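Local coordinates for probable uracil-DNA glycosylase (Acanthamoeba polyphaga mimivirus, PDB 5X55), which is a probable member of the uracil-DNA glycosylase superfamily, built as an alpha/beta fold around a parallel four-stranded sheet, at residues Asp136-Lys139 against Tyr140-Lys144; Thr276-Leu279 against Ile280-Leu283; Ile354-His357 against Leu358-Arg361. All blocks are in the same frame, centred on the assembly; numbering follows the deposited sequence.

Contact 1: Asp136-Lys139 against Tyr140-Lys144; sequences DFFK and YVESK
The carbonyl oxygen of Phe138 serves two backbone donors in helix 135-142. Glu142 N reaches Phe138 O at 3.0 Å with an N-H...O angle of 162°, whereas the bond from Val141 N to the same oxygen is weak and much more bent. The main acceptor of Val141 N is Phe137 O, at 3.0 Å; the weak second bond makes its hydrogen shared. One residue back, Tyr140 N donates to Asp136 O, again at 3.0 Å, in the regular i to i+4 pattern. Beyond these bonds Ser143 takes over: its OG, held between the backbone N and the carbonyl carbon (chi1 80°), turns back to donate to Tyr140 O at 2.9 Å, from a position tilted well away from the carbonyl plane. Lys144 N reaches back three residues to Val141 O at 3.1 Å.

The side chains divide by character. The Phe137 ring meets Val141 obliquely, CZ lying 3.5 Å from CG2, and this apolar pair packs against helix 273-286. Glu142 is extended beyond CG and brings its carboxylate to the edge of the Phe138 ring, where OE2 lies 3.2 Å from CD1; the two planes stand 73° apart. The Phe138 ring also touches Leu125, Leu129 and Phe172. The ammonium of Lys144 makes a salt bridge with Asp278. An aromatic edge carries a slight positive charge, so the approach of the Glu142 carboxylate to Phe138 is electrostatically reasonable, though probably a much weaker attraction than the bonds that secure the backbone beside it.

Contact 2: Thr276-Leu279 against Ile280-Leu283; sequences TADL and IDYL
Ile280 CG1 and Asp281 CG both lie beside their backbone N (chi1 -50° and -65°), and each therefore folds back over the carbonyl of the preceding turn: CG1 over Thr276 O, CG over Ala277 O. The setting is the middle of helix 273-286, an alpha-helix packed on the parallel sheet of this alpha/beta fold. Four consecutive i to i+4 bonds join its turns. The bond from Ile280 N to Thr276 O, 2.9 Å long, is almost straight at 173°; that from Tyr282 N enters above the plane of the Asp278 carbonyl.

Folding back leaves Asp281 OD2 3.2 Å from Ala277 O, two acceptors that cannot bond each other. The carboxylate is instead engaged by Arg305 in a salt bridge, which would offset the crowding of negative charge, since Asp278 also lies near. Asp278 has its own partners: OD2 accepts a hydrogen bond from Tyr146 OH besides its bridge to Lys144. The hydroxyl of Thr276 has two carbonyl acceptors near it, Ser256 O and Trp272 O, which must share its one hydrogen.

The apolar side faces the sheet, where Leu279 packs on Ile254 and Leu283 on Phe252 of strand 251-255. Between these two leucines the touch is light, Leu279 CD1 standing 4.3 Å from Leu283 CD1.

Contact 3: Ile354-His357 against Leu358-Arg361; sequences INEH and LKSR
His357 O is gripped by two donors at the C-terminal end of helix 350-360. Ser360 OG bonds it at 2.9 Å, approaching well to the side of the carbonyl direction (C=O...OG 118°), and Arg361 N adds a weak bond of 3.1 Å as the chain leaves helical geometry. The preceding turn is regular, with Ser360 N donating to Glu356 O at 2.8 Å.

Arg361 bends at chi2 (-74°), which brings its guanidinium up to the CE1 side of the His357 ring. The planes are inclined by 46°: CE1 of His357 lies over one guanidinium face, toward its rim, and comes 3.4 Å from NH2, while Arg361 CG sits over a face of the imidazole. Asp289 connects the two groups, its OD2 bonding His357 NE2 and forming a salt bridge with Arg361 NH1. The shared carboxylate would help fix both side chains and probably balances the arginine's charge.

Ile354 and Leu358 run side by side, CG2 to CD1 3.9 Å, and both rest on Ile291 of strand 291-295. The helix thus packs on this strand of the parallel sheet, while the His357 ring stacks on Tyr312, at the start of neighbouring strand 312-316.

Overall arrangement
From the N terminus the chain meets contact 1, contact 2 and contact 3 in turn. Each is local, within one helix or running just past its C-terminal end, so none closes a long loop, and the three follow in series without nesting or crossing. Contacts 1 and 2 nevertheless touch: helices 135-142 and 273-286 pack together, with Phe137 CD1 3.5 Å from Tyr282 CG. Contact 3 stands apart, its centre about 23 Å from that of contact 2. The parallel sheet relates contacts 2 and 3, since helix 273-286 packs on edge strand 251-255 and helix 350-360 on inner strand 291-295.

Contact 1: Asp136-Lys139 against Tyr140-Lys144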
loop_
_atom_site.group_PDB
_atom_site.type_symbol
_atom_site.label_atom_id
_atom_site.label_comp_id
_atom_site.label_asym_id
_atom_site.label_seq_id
_atom_site.Cartn_x
_atom_site.Cartn_y
_atom_site.Cartn_z
ATOM N N ASP A 136 -17.359 0.516 9.684
ATOM C CA ASP A 136 -18.416 0.912 8.760
ATOM C C ASP A 136 -18.059 0.513 7.337
ATOM O O ASP A 136 -18.851 -0.151 6.652
ATOM C CB ASP A 136 -18.688 2.415 8.865
ATOM C CG ASP A 136 -19.544 2.763 10.093
ATOM O OD1 ASP A 136 -19.559 1.958 11.054
ATOM O OD2 ASP A 136 -20.202 3.830 10.105
ATOM N N PHE A 137 -16.846 0.855 6.890
ATOM C CA PHE A 137 -16.439 0.404 5.568
ATOM C C PHE A 137 -16.521 -1.109 5.487
ATOM O O PHE A 137 -17.076 -1.661 4.527
ATOM C CB PHE A 137 -15.028 0.886 5.230
ATOM C CG PHE A 137 -14.391 0.123 4.110
ATOM C CD1 PHE A 137 -14.790 0.329 2.793
ATOM C CD2 PHE A 137 -13.410 -0.809 4.365
ATOM C CE1 PHE A 137 -14.216 -0.368 1.758
ATOM C CE2 PHE A 137 -12.834 -1.518 3.338
ATOM C CZ PHE A 137 -13.241 -1.296 2.019
ATOM N N PHE A 138 -16.044 -1.796 6.525
ATOM C CA PHE A 138 -16.031 -3.246 6.452
ATOM C C PHE A 138 -17.450 -3.798 6.437
ATOM O O PHE A 138 -17.731 -4.770 5.725
ATOM C CB PHE A 138 -15.202 -3.827 7.599
ATOM C CG PHE A 138 -14.441 -5.040 7.200
ATOM C CD1 PHE A 138 -15.047 -6.285 7.195
ATOM C CD2 PHE A 138 -13.133 -4.932 6.768
ATOM C CE1 PHE A 138 -14.348 -7.405 6.796
ATOM C CE2 PHE A 138 -12.427 -6.036 6.370
ATOM C CZ PHE A 138 -13.032 -7.277 6.379
ATOM N N LYS A 139 -18.375 -3.138 7.140
ATOM C CA LYS A 139 -19.764 -3.586 7.105
ATOM C C LYS A 139 -20.336 -3.451 5.698
ATOM O O LYS A 139 -21.114 -4.301 5.250
ATOM C CB LYS A 139 -20.586 -2.792 8.124
ATOM C CG LYS A 139 -22.088 -3.036 8.073
ATOM C CD LYS A 139 -22.811 -2.170 9.106
ATOM C CE LYS A 139 -24.327 -2.232 8.952
ATOM N NZ LYS A 139 -25.002 -1.178 9.768
ATOM N N TYR A 140 -19.918 -2.417 4.965
ATOM C CA TYR A 140 -20.367 -2.285 3.581
ATOM C C TYR A 140 -19.777 -3.383 2.704
ATOM O O TYR A 140 -20.440 -3.877 1.784
ATOM C CB TYR A 140 -20.002 -0.905 3.030
ATOM C CG TYR A 140 -20.218 -0.777 1.532
ATOM C CD1 TYR A 140 -21.495 -0.572 1.003
ATOM C CD2 TYR A 140 -19.143 -0.843 0.646
ATOM C CE1 TYR A 140 -21.699 -0.450 -0.374
ATOM C CE2 TYR A 140 -19.338 -0.725 -0.737
ATOM C CZ TYR A 140 -20.619 -0.528 -1.236
ATOM O OH TYR A 140 -20.812 -0.416 -2.603
ATOM N N VAL A 141 -18.541 -3.793 2.982
ATOM C CA VAL A 141 -17.887 -4.728 2.076
ATOM C C VAL A 141 -18.422 -6.142 2.271
ATOM O O VAL A 141 -18.597 -6.882 1.291
ATOM C CB VAL A 141 -16.362 -4.635 2.253
ATOM C CG1 VAL A 141 -15.699 -5.902 1.832
ATOM C CG2 VAL A 141 -15.837 -3.494 1.414
ATOM N N GLU A 142 -18.716 -6.539 3.521
ATOM C CA GLU A 142 -19.218 -7.893 3.754
ATOM C C GLU A 142 -20.606 -8.098 3.172
ATOM O O GLU A 142 -20.999 -9.245 2.953
ATOM C CB GLU A 142 -19.285 -8.233 5.246
ATOM C CG GLU A 142 -18.148 -7.819 6.121
ATOM C CD GLU A 142 -18.572 -7.762 7.594
ATOM O OE1 GLU A 142 -19.778 -7.937 7.855
ATOM O OE2 GLU A 142 -17.722 -7.516 8.468
ATOM N N SER A 143 -21.360 -7.026 2.929
ATOM C CA SER A 143 -22.679 -7.164 2.332
ATOM C C SER A 143 -22.634 -7.424 0.832
ATOM O O SER A 143 -23.680 -7.736 0.252
ATOM C CB SER A 143 -23.506 -5.909 2.594
ATOM O OG SER A 143 -23.135 -4.886 1.680
ATOM N N LYS A 144 -21.467 -7.295 0.194
ATOM C CA LYS A 144 -21.330 -7.519 -1.243
ATOM C C LYS A 144 -21.240 -9.010 -1.543
ATOM O O LYS A 144 -20.797 -9.799 -0.710
ATOM C CB LYS A 144 -20.082 -6.818 -1.783
ATOM C CG LYS A 144 -19.998 -5.345 -1.450
ATOM C CD LYS A 144 -21.001 -4.540 -2.245
ATOM C CE LYS A 144 -20.291 -3.424 -3.022
ATOM N NZ LYS A 144 -19.303 -3.944 -4.025
#

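Contact 2: Thr276-Leu279 against Ile280-Leu283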
loop_
_atom_site.group_PDB
_atom_site.type_symbol
_atom_site.label_atom_id
_atom_site.label_comp_id
_atom_site.label_asym_id
_atom_site.label_seq_id
_atom_site.Cartn_x
_atom_site.Cartn_y
_atom_site.Cartn_z
ATOM N N THR A 276 -10.367 -3.774 -3.195
ATOM C CA THR A 276 -9.607 -2.540 -3.380
ATOM C C THR A 276 -10.440 -1.472 -4.089
ATOM O O THR A 276 -10.368 -0.286 -3.736
ATOM C CB THR A 276 -8.310 -2.834 -4.141
ATOM O OG1 THR A 276 -7.521 -3.771 -3.396
ATOM C CG2 THR A 276 -7.493 -1.554 -4.336
ATOM N N ALA A 277 -11.269 -1.868 -5.060
ATOM C CA ALA A 277 -12.136 -0.885 -5.705
ATOM C C ALA A 277 -13.095 -0.264 -4.701
ATOM O O ALA A 277 -13.283 0.957 -4.685
ATOM C CB ALA A 277 -12.907 -1.527 -6.858
ATOM N N ASP A 278 -13.693 -1.089 -3.831
ATOM C CA ASP A 278 -14.570 -0.543 -2.799
ATOM C C ASP A 278 -13.801 0.301 -1.781
ATOM O O ASP A 278 -14.360 1.244 -1.216
ATOM C CB ASP A 278 -15.321 -1.675 -2.095
ATOM C CG ASP A 278 -16.513 -2.175 -2.896
ATOM O OD1 ASP A 278 -17.008 -1.433 -3.773
ATOM O OD2 ASP A 278 -16.956 -3.315 -2.646
ATOM N N LEU A 279 -12.534 -0.008 -1.532
ATOM C CA LEU A 279 -11.749 0.817 -0.621
ATOM C C LEU A 279 -11.495 2.199 -1.217
ATOM O O LEU A 279 -11.712 3.229 -0.552
ATOM C CB LEU A 279 -10.443 0.090 -0.287
ATOM C CG LEU A 279 -9.378 0.768 0.568
ATOM C CD1 LEU A 279 -9.984 1.396 1.829
ATOM C CD2 LEU A 279 -8.276 -0.258 0.909
ATOM N N ILE A 280 -11.071 2.240 -2.489
ATOM C CA ILE A 280 -10.870 3.519 -3.177
ATOM C C ILE A 280 -12.167 4.312 -3.196
ATOM O O ILE A 280 -12.198 5.505 -2.853
ATOM C CB ILE A 280 -10.350 3.304 -4.617
ATOM C CG1 ILE A 280 -9.136 2.352 -4.687
ATOM C CG2 ILE A 280 -10.080 4.640 -5.305
ATOM C CD1 ILE A 280 -7.933 2.849 -4.029
ATOM N N ASP A 281 -13.262 3.658 -3.604
ATOM C CA ASP A 281 -14.543 4.353 -3.729
ATOM C C ASP A 281 -15.023 4.860 -2.381
ATOM O O ASP A 281 -15.567 5.964 -2.285
ATOM C CB ASP A 281 -15.597 3.429 -4.355
ATOM C CG ASP A 281 -15.253 3.047 -5.791
ATOM O OD1 ASP A 281 -14.403 3.740 -6.407
ATOM O OD2 ASP A 281 -15.810 2.047 -6.301
ATOM N N TYR A 282 -14.837 4.061 -1.329
ATOM C CA TYR A 282 -15.210 4.509 0.004
ATOM C C TYR A 282 -14.472 5.790 0.372
ATOM O O TYR A 282 -15.070 6.742 0.899
ATOM C CB TYR A 282 -14.920 3.405 1.022
ATOM C CG TYR A 282 -15.255 3.811 2.433
ATOM C CD1 TYR A 282 -16.552 3.670 2.930
ATOM C CD2 TYR A 282 -14.288 4.355 3.266
ATOM C CE1 TYR A 282 -16.866 4.050 4.227
ATOM C CE2 TYR A 282 -14.595 4.743 4.563
ATOM C CZ TYR A 282 -15.879 4.591 5.035
ATOM O OH TYR A 282 -16.187 4.966 6.326
ATOM N N LEU A 283 -13.161 5.833 0.103
ATOM C CA LEU A 283 -12.392 7.012 0.502
ATOM C C LEU A 283 -12.817 8.242 -0.299
ATOM O O LEU A 283 -13.062 9.310 0.274
ATOM C CB LEU A 283 -10.887 6.753 0.350
ATOM C CG LEU A 283 -10.266 5.698 1.272
ATOM C CD1 LEU A 283 -8.816 5.470 0.887
ATOM C CD2 LEU A 283 -10.361 6.120 2.721
#

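Contact 3: Ile354-His357 against Leu358-Arg361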
loop_
_atom_site.group_PDB
_atom_site.type_symbol
_atom_site.label_atom_id
_atom_site.label_comp_id
_atom_site.label_asym_id
_atom_site.label_seq_id
_atom_site.Cartn_x
_atom_site.Cartn_y
_atom_site.Cartn_z
ATOM N N ILE A 354 3.279 16.879 -3.068
ATOM C CA ILE A 354 2.417 16.592 -1.920
ATOM C C ILE A 354 2.455 17.745 -0.922
ATOM O O ILE A 354 1.424 18.176 -0.388
ATOM C CB ILE A 354 2.831 15.274 -1.249
ATOM C CG1 ILE A 354 2.558 14.085 -2.166
ATOM C CG2 ILE A 354 2.124 15.129 0.109
ATOM C CD1 ILE A 354 3.282 12.810 -1.747
ATOM N N ASN A 355 3.663 18.234 -0.637
ATOM C CA ASN A 355 3.844 19.317 0.318
ATOM C C ASN A 355 3.076 20.552 -0.109
ATOM O O ASN A 355 2.371 21.173 0.697
ATOM C CB ASN A 355 5.327 19.660 0.439
ATOM C CG ASN A 355 6.099 18.638 1.228
ATOM O OD1 ASN A 355 5.520 17.786 1.914
ATOM N ND2 ASN A 355 7.426 18.737 1.168
ATOM N N GLU A 356 3.237 20.943 -1.371
ATOM C CA GLU A 356 2.605 22.166 -1.834
ATOM C C GLU A 356 1.092 22.038 -1.805
ATOM O O GLU A 356 0.407 22.988 -1.422
ATOM C CB GLU A 356 3.104 22.532 -3.229
ATOM C CG GLU A 356 4.593 22.878 -3.272
ATOM C CD GLU A 356 5.041 23.774 -2.103
ATOM O OE1 GLU A 356 4.506 24.896 -1.949
ATOM O OE2 GLU A 356 5.924 23.340 -1.322
ATOM N N HIS A 357 0.550 20.866 -2.167
ATOM C CA HIS A 357 -0.904 20.722 -2.139
ATOM C C HIS A 357 -1.444 20.774 -0.711
ATOM O O HIS A 357 -2.432 21.473 -0.434
ATOM C CB HIS A 357 -1.329 19.431 -2.828
ATOM C CG HIS A 357 -2.814 19.306 -2.991
ATOM N ND1 HIS A 357 -3.495 19.855 -4.060
ATOM C CD2 HIS A 357 -3.752 18.727 -2.203
ATOM C CE1 HIS A 357 -4.786 19.598 -3.932
ATOM N NE2 HIS A 357 -4.965 18.913 -2.817
ATOM N N LEU A 358 -0.797 20.066 0.218
ATOM C CA LEU A 358 -1.233 20.131 1.611
ATOM C C LEU A 358 -1.168 21.560 2.133
ATOM O O LEU A 358 -2.083 22.024 2.827
ATOM C CB LEU A 358 -0.377 19.212 2.489
ATOM C CG LEU A 358 -0.605 17.710 2.313
ATOM C CD1 LEU A 358 0.366 16.874 3.176
ATOM C CD2 LEU A 358 -2.048 17.366 2.643
ATOM N N LYS A 359 -0.091 22.271 1.807
ATOM C CA LYS A 359 0.071 23.628 2.298
ATOM C C LYS A 359 -0.960 24.549 1.670
ATOM O O LYS A 359 -1.476 25.451 2.339
ATOM C CB LYS A 359 1.500 24.098 2.029
ATOM C CG LYS A 359 1.738 25.592 2.087
ATOM C CD LYS A 359 3.233 25.887 1.953
ATOM C CE LYS A 359 3.498 27.099 1.061
ATOM N NZ LYS A 359 2.971 28.379 1.625
ATOM N N SER A 360 -1.317 24.303 0.411
ATOM C CA SER A 360 -2.319 25.135 -0.237
ATOM C C SER A 360 -3.711 24.869 0.313
ATOM O O SER A 360 -4.605 25.691 0.104
ATOM C CB SER A 360 -2.296 24.941 -1.757
ATOM O OG SER A 360 -3.008 23.786 -2.172
ATOM N N ARG A 361 -3.920 23.757 1.020
ATOM C CA ARG A 361 -5.177 23.563 1.737
ATOM C C ARG A 361 -5.014 23.658 3.255
ATOM O O ARG A 361 -5.822 23.102 4.002
ATOM C CB ARG A 361 -5.814 22.230 1.350
ATOM C CG ARG A 361 -5.756 21.954 -0.135
ATOM C CD ARG A 361 -6.744 22.806 -0.905
ATOM N NE ARG A 361 -6.591 22.678 -2.356
ATOM C CZ ARG A 361 -7.412 21.981 -3.140
ATOM N NH1 ARG A 361 -8.457 21.339 -2.620
ATOM N NH2 ARG A 361 -7.200 21.936 -4.454
#